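Local coordinates for protein aminotransferase class I and II (Anaerococcus prevotii, PDB 4EMY) that probably works as a homodimeric class I aminotransferase that uses pyridoxal 5'-phosphate as its cofactor, at residues A[244-257]-A[272-286]. Numbering follows the deposited sequence.
Sequences FSNLPRNLFVVVAF and AAVGISSSKEIIEEF
Phe252 and Phe286 meet because each swings its ring away from its own backbone N, with chi1 of -168° in Phe252 and 167° in Phe286, which sends the two side chains across each other at nearly a right angle. The edge of Phe252 is turned to the face of Phe286 in an offset edge-to-face pair, ring centres 5.3 Å apart and planes at 62°. Along the rest of the Phe252 ring, CD1 lies 3.8 Å from CG2 of Ile282, and Ser277 CB sits at the ring edge. Gly275, without a side chain, leaves room for the Phe252 ring: its CA approaches CZ of Phe252 to 3.8 Å. The same CA lies over one face of Phe286, toward the rim. Helix 280-286 is thereby packed onto the sheet, and Tyr121 of helix 109-121 and Met6 of the second subunit also touch Phe252.

Beneath these rings, strands 251-257 and 272-277 run antiparallel. Paired backbone bonds join Val255 to Val274 and Phe257 to Ala272, while at Val253 and Ile276 one bond is sound and its mate, from Val253 N, is weak. On the face away from the Phe252 ring, Val253 and Ile276 lie side by side, CG1 to CG1 at 3.9 Å. Ile276, Val255 and Val274 pack against helix 82-93, while Val253 CG1 lies over one face of the Phe244 ring, toward the rim. Where the strand gives way to the helix, Ser278 OG donates to Leu247 O at 2.9 Å, almost straight on to the carbonyl, and Ser277 OG accepts from Ser279 N in an ST turn. The bound pyridoxal phosphate lies about 7 Å from the side chain of Ala256. Antiparallel strand 271-277, inserted between 101-107 and 251-258, belongs to the seven-stranded mixed sheet characteristic of the large domain in fold-type I aminotransferases.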
ATOM      1  N   PHE A 244       2.544  27.370  -9.285  1.00 57.25           N
ATOM      2  CA  PHE A 244       1.652  26.372  -9.861  1.00 58.29           C
ATOM      3  C   PHE A 244       0.227  26.887 -10.049  1.00 60.38           C
ATOM      4  O   PHE A 244      -0.645  26.148 -10.509  1.00 62.14           O
ATOM      5  CB  PHE A 244       1.662  25.080  -9.031  1.00 58.17           C
ATOM      6  CG  PHE A 244       3.019  24.419  -8.933  1.00 57.23           C
ATOM      7  CD1 PHE A 244       3.931  24.490  -9.983  1.00 56.97           C
ATOM      8  CD2 PHE A 244       3.371  23.700  -7.795  1.00 57.11           C
ATOM      9  CE1 PHE A 244       5.170  23.882  -9.886  1.00 56.92           C
ATOM     10  CE2 PHE A 244       4.608  23.082  -7.696  1.00 57.19           C
ATOM     11  CZ  PHE A 244       5.508  23.173  -8.743  1.00 57.24           C
ATOM     12  N   SER A 245       0.001  28.158  -9.713  1.00 60.98           N
ATOM     13  CA  SER A 245      -1.308  28.792  -9.888  1.00 63.84           C
ATOM     14  C   SER A 245      -1.647  29.010 -11.357  1.00 65.69           C
ATOM     15  O   SER A 245      -0.777  29.343 -12.152  1.00 64.59           O
ATOM     16  CB  SER A 245      -1.349  30.141  -9.170  1.00 64.72           C
ATOM     17  OG  SER A 245      -0.981  30.014  -7.815  1.00 63.27           O
ATOM     18  N   ASN A 246      -2.917  28.817 -11.701  1.00 51.35           N
ATOM     19  CA  ASN A 246      -3.460  29.167 -13.026  1.00 53.13           C
ATOM     20  C   ASN A 246      -2.654  28.651 -14.215  1.00 52.52           C
ATOM     21  O   ASN A 246      -2.318  29.398 -15.133  1.00 53.65           O
ATOM     22  CB  ASN A 246      -3.675  30.677 -13.123  1.00 55.18           C
ATOM     23  CG  ASN A 246      -4.552  31.203 -12.004  1.00 56.18           C
ATOM     24  OD1 ASN A 246      -4.104  31.988 -11.160  1.00 56.19           O
ATOM     25  ND2 ASN A 246      -5.804  30.749 -11.971  1.00 57.10           N
ATOM     26  N   LEU A 247      -2.337  27.364 -14.169  1.00 50.88           N
ATOM     27  CA  LEU A 247      -1.621  26.697 -15.239  1.00 50.34           C
ATOM     28  C   LEU A 247      -2.631  26.191 -16.254  1.00 51.66           C
ATOM     29  O   LEU A 247      -3.749  25.844 -15.875  1.00 52.19           O
ATOM     30  CB  LEU A 247      -0.796  25.541 -14.678  1.00 48.09           C
ATOM     31  CG  LEU A 247       0.704  25.746 -14.434  1.00 46.84           C
ATOM     32  CD1 LEU A 247       1.043  27.076 -13.779  1.00 47.38           C
ATOM     33  CD2 LEU A 247       1.247  24.597 -13.604  1.00 44.91           C
ATOM     34  N   PRO A 248      -2.254  26.160 -17.548  1.00 52.39           N
ATOM     35  CA  PRO A 248      -3.194  25.711 -18.579  1.00 53.89           C
ATOM     36  C   PRO A 248      -3.781  24.324 -18.298  1.00 52.96           C
ATOM     37  O   PRO A 248      -3.090  23.441 -17.790  1.00 51.00           O
ATOM     38  CB  PRO A 248      -2.351  25.696 -19.867  1.00 54.24           C
ATOM     39  CG  PRO A 248      -0.943  25.949 -19.448  1.00 52.70           C
ATOM     40  CD  PRO A 248      -0.995  26.651 -18.132  1.00 52.16           C
ATOM     41  N   ARG A 249      -5.059  24.164 -18.626  1.00 54.55           N
ATOM     42  CA  ARG A 249      -5.794  22.908 -18.485  1.00 54.09           C
ATOM     43  C   ARG A 249      -4.932  21.653 -18.703  1.00 52.26           C
ATOM     44  O   ARG A 249      -5.007  20.703 -17.923  1.00 50.79           O
ATOM     45  CB  ARG A 249      -7.009  22.934 -19.429  1.00 56.49           C
ATOM     46  CG  ARG A 249      -7.798  21.638 -19.546  1.00 56.40           C
ATOM     47  CD  ARG A 249      -9.208  21.875 -20.084  1.00 58.96           C
ATOM     48  NE  ARG A 249     -10.086  22.481 -19.076  1.00 59.70           N
ATOM     49  CZ  ARG A 249     -10.591  23.716 -19.136  1.00 61.76           C
ATOM     50  NH1 ARG A 249     -10.337  24.514 -20.174  1.00 63.40           N
ATOM     51  NH2 ARG A 249     -11.372  24.151 -18.153  1.00 62.31           N
ATOM     52  N   ASN A 250      -4.100  21.674 -19.742  1.00 52.48           N
ATOM     53  CA  ASN A 250      -3.280  20.516 -20.126  1.00 51.16           C
ATOM     54  C   ASN A 250      -1.923  20.392 -19.411  1.00 49.17           C
ATOM     55  O   ASN A 250      -1.084  19.567 -19.791  1.00 48.24           O
ATOM     56  CB  ASN A 250      -3.085  20.488 -21.645  1.00 52.55           C
ATOM     57  CG  ASN A 250      -2.394  21.733 -22.169  1.00 53.50           C
ATOM     58  OD1 ASN A 250      -2.691  22.853 -21.751  1.00 54.24           O
ATOM     59  ND2 ASN A 250      -1.467  21.539 -23.096  1.00 53.64           N
ATOM     60  N   LEU A 251      -1.704  21.215 -18.388  1.00 48.70           N
ATOM     61  CA  LEU A 251      -0.502  21.107 -17.571  1.00 46.97           C
ATOM     62  C   LEU A 251      -0.879  20.783 -16.133  1.00 45.93           C
ATOM     63  O   LEU A 251      -1.094  21.677 -15.310  1.00 46.20           O
ATOM     64  CB  LEU A 251       0.344  22.382 -17.648  1.00 47.35           C
ATOM     65  CG  LEU A 251       1.716  22.398 -16.957  1.00 45.78           C
ATOM     66  CD1 LEU A 251       2.616  21.275 -17.448  1.00 44.84           C
ATOM     67  CD2 LEU A 251       2.399  23.742 -17.160  1.00 46.45           C
ATOM     68  N   PHE A 252      -0.971  19.493 -15.842  1.00 44.92           N
ATOM     69  CA  PHE A 252      -1.367  19.033 -14.523  1.00 44.04           C
ATOM     70  C   PHE A 252      -0.152  18.918 -13.601  1.00 42.47           C
ATOM     71  O   PHE A 252       0.979  18.746 -14.065  1.00 41.92           O
ATOM     72  CB  PHE A 252      -2.125  17.702 -14.637  1.00 43.93           C
ATOM     73  CG  PHE A 252      -2.824  17.285 -13.372  1.00 43.37           C
ATOM     74  CD1 PHE A 252      -3.693  18.152 -12.721  1.00 44.23           C
ATOM     75  CD2 PHE A 252      -2.625  16.015 -12.842  1.00 42.14           C
ATOM     76  CE1 PHE A 252      -4.337  17.766 -11.557  1.00 43.88           C
ATOM     77  CE2 PHE A 252      -3.270  15.622 -11.684  1.00 41.82           C
ATOM     78  CZ  PHE A 252      -4.128  16.496 -11.039  1.00 42.63           C
ATOM     79  N   VAL A 253      -0.391  19.039 -12.298  1.00 41.93           N
ATOM     80  CA  VAL A 253       0.669  18.948 -11.298  1.00 40.65           C
ATOM     81  C   VAL A 253       0.237  17.979 -10.207  1.00 39.85           C
ATOM     82  O   VAL A 253      -0.839  18.135  -9.638  1.00 40.43           O
ATOM     83  CB  VAL A 253       1.013  20.331 -10.681  1.00 40.97           C
ATOM     84  CG1 VAL A 253       1.964  20.187  -9.506  1.00 39.80           C
ATOM     85  CG2 VAL A 253       1.641  21.245 -11.719  1.00 41.64           C
ATOM     86  N   VAL A 254       1.064  16.967  -9.942  1.00 38.71           N
ATOM     87  CA  VAL A 254       0.869  16.089  -8.786  1.00 37.98           C
ATOM     88  C   VAL A 254       2.045  16.248  -7.831  1.00 37.22           C
ATOM     89  O   VAL A 254       3.199  16.003  -8.197  1.00 36.71           O
ATOM     90  CB  VAL A 254       0.718  14.600  -9.170  1.00 37.48           C
ATOM     91  CG1 VAL A 254       0.359  13.772  -7.941  1.00 36.90           C
ATOM     92  CG2 VAL A 254      -0.341  14.419 -10.247  1.00 38.38           C
ATOM     93  N   VAL A 255       1.745  16.672  -6.609  1.00 37.32           N
ATOM     94  CA  VAL A 255       2.764  16.843  -5.585  1.00 36.81           C
ATOM     95  C   VAL A 255       2.722  15.621  -4.673  1.00 36.26           C
ATOM     96  O   VAL A 255       1.666  15.275  -4.146  1.00 36.55           O
ATOM     97  CB  VAL A 255       2.570  18.173  -4.816  1.00 37.44           C
ATOM     98  CG1 VAL A 255       3.392  18.211  -3.539  1.00 37.02           C
ATOM     99  CG2 VAL A 255       2.945  19.352  -5.700  1.00 37.99           C
ATOM    100  N   ALA A 256       3.863  14.950  -4.517  1.00 35.68           N
ATOM    101  CA  ALA A 256       3.939  13.752  -3.677  1.00 35.31           C
ATOM    102  C   ALA A 256       4.337  14.090  -2.237  1.00 35.43           C
ATOM    103  O   ALA A 256       5.502  14.373  -1.949  1.00 35.24           O
ATOM    104  CB  ALA A 256       4.879  12.716  -4.284  1.00 34.78           C
ATOM    105  N   PHE A 257       3.350  14.052  -1.346  1.00 35.91           N
ATOM    106  CA  PHE A 257       3.538  14.384   0.062  1.00 36.40           C
ATOM    107  C   PHE A 257       3.815  13.147   0.918  1.00 36.29           C
ATOM    108  O   PHE A 257       3.281  12.077   0.654  1.00 36.12           O
ATOM    109  CB  PHE A 257       2.298  15.120   0.569  1.00 37.18           C
ATOM    110  CG  PHE A 257       2.198  15.190   2.060  1.00 37.63           C
ATOM    111  CD1 PHE A 257       2.864  16.182   2.767  1.00 38.04           C
ATOM    112  CD2 PHE A 257       1.434  14.262   2.762  1.00 37.77           C
ATOM    113  CE1 PHE A 257       2.772  16.243   4.149  1.00 38.63           C
ATOM    114  CE2 PHE A 257       1.341  14.317   4.144  1.00 38.32           C
ATOM    115  CZ  PHE A 257       2.009  15.310   4.838  1.00 38.78           C
ATOM    116  N   ALA A 272       0.421  11.342   0.731  1.00 36.32           N
ATOM    117  CA  ALA A 272      -0.698  11.786  -0.095  1.00 36.59           C
ATOM    118  C   ALA A 272      -0.216  12.245  -1.466  1.00 36.26           C
ATOM    119  O   ALA A 272       0.909  12.725  -1.617  1.00 35.91           O
ATOM    120  CB  ALA A 272      -1.462  12.906   0.596  1.00 37.47           C
ATOM    121  N   ALA A 273      -1.087  12.081  -2.458  1.00 36.48           N
ATOM    122  CA  ALA A 273      -0.918  12.678  -3.783  1.00 36.53           C
ATOM    123  C   ALA A 273      -1.840  13.885  -3.909  1.00 37.43           C
ATOM    124  O   ALA A 273      -3.064  13.744  -3.908  1.00 38.09           O
ATOM    125  CB  ALA A 273      -1.231  11.667  -4.864  1.00 36.44           C
ATOM    126  N   VAL A 274      -1.242  15.067  -4.009  1.00 37.52           N
ATOM    127  CA  VAL A 274      -1.979  16.319  -4.113  1.00 38.52           C
ATOM    128  C   VAL A 274      -1.906  16.860  -5.543  1.00 38.90           C
ATOM    129  O   VAL A 274      -0.823  17.123  -6.064  1.00 38.45           O
ATOM    130  CB  VAL A 274      -1.433  17.367  -3.124  1.00 38.72           C
ATOM    131  CG1 VAL A 274      -2.284  18.621  -3.154  1.00 40.10           C
ATOM    132  CG2 VAL A 274      -1.397  16.805  -1.710  1.00 38.37           C
ATOM    133  N   GLY A 275      -3.069  17.007  -6.170  1.00 39.84           N
ATOM    134  CA  GLY A 275      -3.169  17.525  -7.531  1.00 40.50           C
ATOM    135  C   GLY A 275      -3.568  18.990  -7.584  1.00 41.78           C
ATOM    136  O   GLY A 275      -4.316  19.470  -6.727  1.00 42.49           O
ATOM    137  N   ILE A 276      -3.057  19.697  -8.592  1.00 42.17           N
ATOM    138  CA  ILE A 276      -3.373  21.105  -8.815  1.00 43.57           C
ATOM    139  C   ILE A 276      -3.831  21.294 -10.257  1.00 44.72           C
ATOM    140  O   ILE A 276      -3.114  20.931 -11.185  1.00 44.27           O
ATOM    141  CB  ILE A 276      -2.139  22.025  -8.606  1.00 43.21           C
ATOM    142  CG1 ILE A 276      -1.153  21.471  -7.559  1.00 41.68           C
ATOM    143  CG2 ILE A 276      -2.566  23.461  -8.310  1.00 44.65           C
ATOM    144  CD1 ILE A 276      -1.569  21.664  -6.116  1.00 41.80           C
ATOM    145  N   SER A 277      -5.022  21.858 -10.444  1.00 46.38           N
ATOM    146  CA  SER A 277      -5.520  22.189 -11.781  1.00 47.87           C
ATOM    147  C   SER A 277      -6.421  23.412 -11.790  1.00 49.97           C
ATOM    148  O   SER A 277      -7.063  23.736 -10.795  1.00 50.43           O
ATOM    149  CB  SER A 277      -6.270  21.011 -12.401  1.00 47.95           C
ATOM    150  OG  SER A 277      -6.659  21.301 -13.733  1.00 49.41           O
ATOM    151  N   SER A 278      -6.468  24.082 -12.936  1.00 51.43           N
ATOM    152  CA  SER A 278      -7.396  25.185 -13.146  1.00 53.81           C
ATOM    153  C   SER A 278      -8.788  24.668 -13.512  1.00 55.23           C
ATOM    154  O   SER A 278      -9.762  25.417 -13.453  1.00 57.23           O
ATOM    155  CB  SER A 278      -6.872  26.124 -14.229  1.00 54.92           C
ATOM    156  OG  SER A 278      -6.531  25.401 -15.395  1.00 54.61           O
ATOM    157  N   SER A 279      -8.869  23.389 -13.880  1.00 54.35           N
ATOM    158  CA  SER A 279     -10.133  22.758 -14.267  1.00 55.64           C
ATOM    159  C   SER A 279     -10.712  21.890 -13.153  1.00 54.76           C
ATOM    160  O   SER A 279     -10.013  21.067 -12.566  1.00 52.72           O
ATOM    161  CB  SER A 279      -9.959  21.936 -15.547  1.00 55.63           C
ATOM    162  OG  SER A 279     -11.158  21.263 -15.905  1.00 56.72           O
ATOM    163  N   LYS A 280     -12.003  22.082 -12.886  1.00 56.53           N
ATOM    164  CA  LYS A 280     -12.720  21.352 -11.844  1.00 56.10           C
ATOM    165  C   LYS A 280     -12.943  19.891 -12.214  1.00 55.25           C
ATOM    166  O   LYS A 280     -12.956  19.025 -11.337  1.00 53.91           O
ATOM    167  CB  LYS A 280     -14.060  22.024 -11.545  1.00 58.39           C
ATOM    168  CG  LYS A 280     -14.668  21.643 -10.206  1.00 58.03           C
ATOM    169  CD  LYS A 280     -16.153  21.965 -10.165  1.00 60.47           C
ATOM    170  CE  LYS A 280     -16.809  21.378  -8.928  1.00 60.11           C
ATOM    171  NZ  LYS A 280     -18.289  21.305  -9.068  1.00 62.32           N
ATOM    172  N   GLU A 281     -13.120  19.614 -13.504  1.00 56.23           N
ATOM    173  CA  GLU A 281     -13.317  18.234 -13.939  1.00 55.65           C
ATOM    174  C   GLU A 281     -12.022  17.437 -14.036  1.00 53.53           C
ATOM    175  O   GLU A 281     -12.037  16.215 -13.872  1.00 52.47           O
ATOM    176  CB  GLU A 281     -14.153  18.135 -15.221  1.00 57.67           C
ATOM    177  CG  GLU A 281     -13.562  18.778 -16.462  1.00 58.61           C
ATOM    178  CD  GLU A 281     -14.537  18.756 -17.624  1.00 61.00           C
ATOM    179  OE1 GLU A 281     -15.156  17.697 -17.868  1.00 61.07           O
ATOM    180  OE2 GLU A 281     -14.687  19.798 -18.295  1.00 62.94           O
ATOM    181  N   ILE A 282     -10.907  18.130 -14.278  1.00 53.11           N
ATOM    182  CA  ILE A 282      -9.581  17.505 -14.234  1.00 51.19           C
ATOM    183  C   ILE A 282      -9.285  16.964 -12.832  1.00 49.57           C
ATOM    184  O   ILE A 282      -8.739  15.870 -12.682  1.00 48.11           O
ATOM    185  CB  ILE A 282      -8.459  18.478 -14.683  1.00 51.13           C
ATOM    186  CG1 ILE A 282      -8.580  18.823 -16.174  1.00 52.76           C
ATOM    187  CG2 ILE A 282      -7.074  17.906 -14.393  1.00 49.03           C
ATOM    188  CD1 ILE A 282      -8.509  17.636 -17.110  1.00 52.68           C
ATOM    189  N   ILE A 283      -9.660  17.736 -11.818  1.00 50.11           N
ATOM    190  CA  ILE A 283      -9.485  17.344 -10.426  1.00 49.01           C
ATOM    191  C   ILE A 283     -10.390  16.175 -10.031  1.00 49.03           C
ATOM    192  O   ILE A 283      -9.926  15.209  -9.437  1.00 47.56           O
ATOM    193  CB  ILE A 283      -9.633  18.569  -9.486  1.00 49.71           C
ATOM    194  CG1 ILE A 283      -8.256  19.193  -9.227  1.00 48.64           C
ATOM    195  CG2 ILE A 283     -10.316  18.221  -8.168  1.00 49.59           C
ATOM    196  CD1 ILE A 283      -7.318  18.353  -8.382  1.00 46.70           C
ATOM    197  N   GLU A 284     -11.671  16.249 -10.380  1.00 50.92           N
ATOM    198  CA  GLU A 284     -12.598  15.158 -10.084  1.00 51.22           C
ATOM    199  C   GLU A 284     -12.176  13.861 -10.778  1.00 50.32           C
ATOM    200  O   GLU A 284     -12.253  12.783 -10.188  1.00 49.42           O
ATOM    201  CB  GLU A 284     -14.031  15.547 -10.450  1.00 53.49           C
ATOM    202  CG  GLU A 284     -14.672  16.491  -9.441  1.00 54.67           C
ATOM    203  CD  GLU A 284     -15.978  17.097  -9.924  1.00 57.30           C
ATOM    204  OE1 GLU A 284     -16.300  16.989 -11.136  1.00 58.41           O
ATOM    205  OE2 GLU A 284     -16.684  17.695  -9.080  1.00 58.43           O
ATOM    206  N   GLU A 285     -11.719  13.988 -12.023  1.00 50.83           N
ATOM    207  CA  GLU A 285     -11.116  12.898 -12.791  1.00 50.02           C
ATOM    208  C   GLU A 285      -9.909  12.291 -12.062  1.00 47.84           C
ATOM    209  O   GLU A 285      -9.732  11.069 -12.043  1.00 46.95           O
ATOM    210  CB  GLU A 285     -10.699  13.447 -14.149  1.00 51.23           C
ATOM    211  CG  GLU A 285      -9.966  12.501 -15.076  1.00 51.10           C
ATOM    212  CD  GLU A 285      -9.394  13.242 -16.272  1.00 52.38           C
ATOM    213  OE1 GLU A 285      -8.152  13.304 -16.398  1.00 51.77           O
ATOM    214  OE2 GLU A 285     -10.188  13.796 -17.070  1.00 54.69           O
ATOM    215  N   PHE A 286      -9.094  13.166 -11.470  1.00 47.06           N
ATOM    216  CA  PHE A 286      -7.934  12.790 -10.663  1.00 45.11           C
ATOM    217  C   PHE A 286      -8.388  12.036  -9.419  1.00 44.51           C
ATOM    218  O   PHE A 286      -7.914  10.931  -9.163  1.00 43.45           O
ATOM    219  CB  PHE A 286      -7.140  14.055 -10.311  1.00 44.84           C
ATOM    220  CG  PHE A 286      -6.095  13.870  -9.249  1.00 43.24           C
ATOM    221  CD1 PHE A 286      -4.855  13.333  -9.556  1.00 42.06           C
ATOM    222  CD2 PHE A 286      -6.338  14.284  -7.943  1.00 43.10           C
ATOM    223  CE1 PHE A 286      -3.887  13.182  -8.573  1.00 40.89           C
ATOM    224  CE2 PHE A 286      -5.375  14.141  -6.961  1.00 41.86           C
ATOM    225  CZ  PHE A 286      -4.150  13.588  -7.275  1.00 40.79           C
TER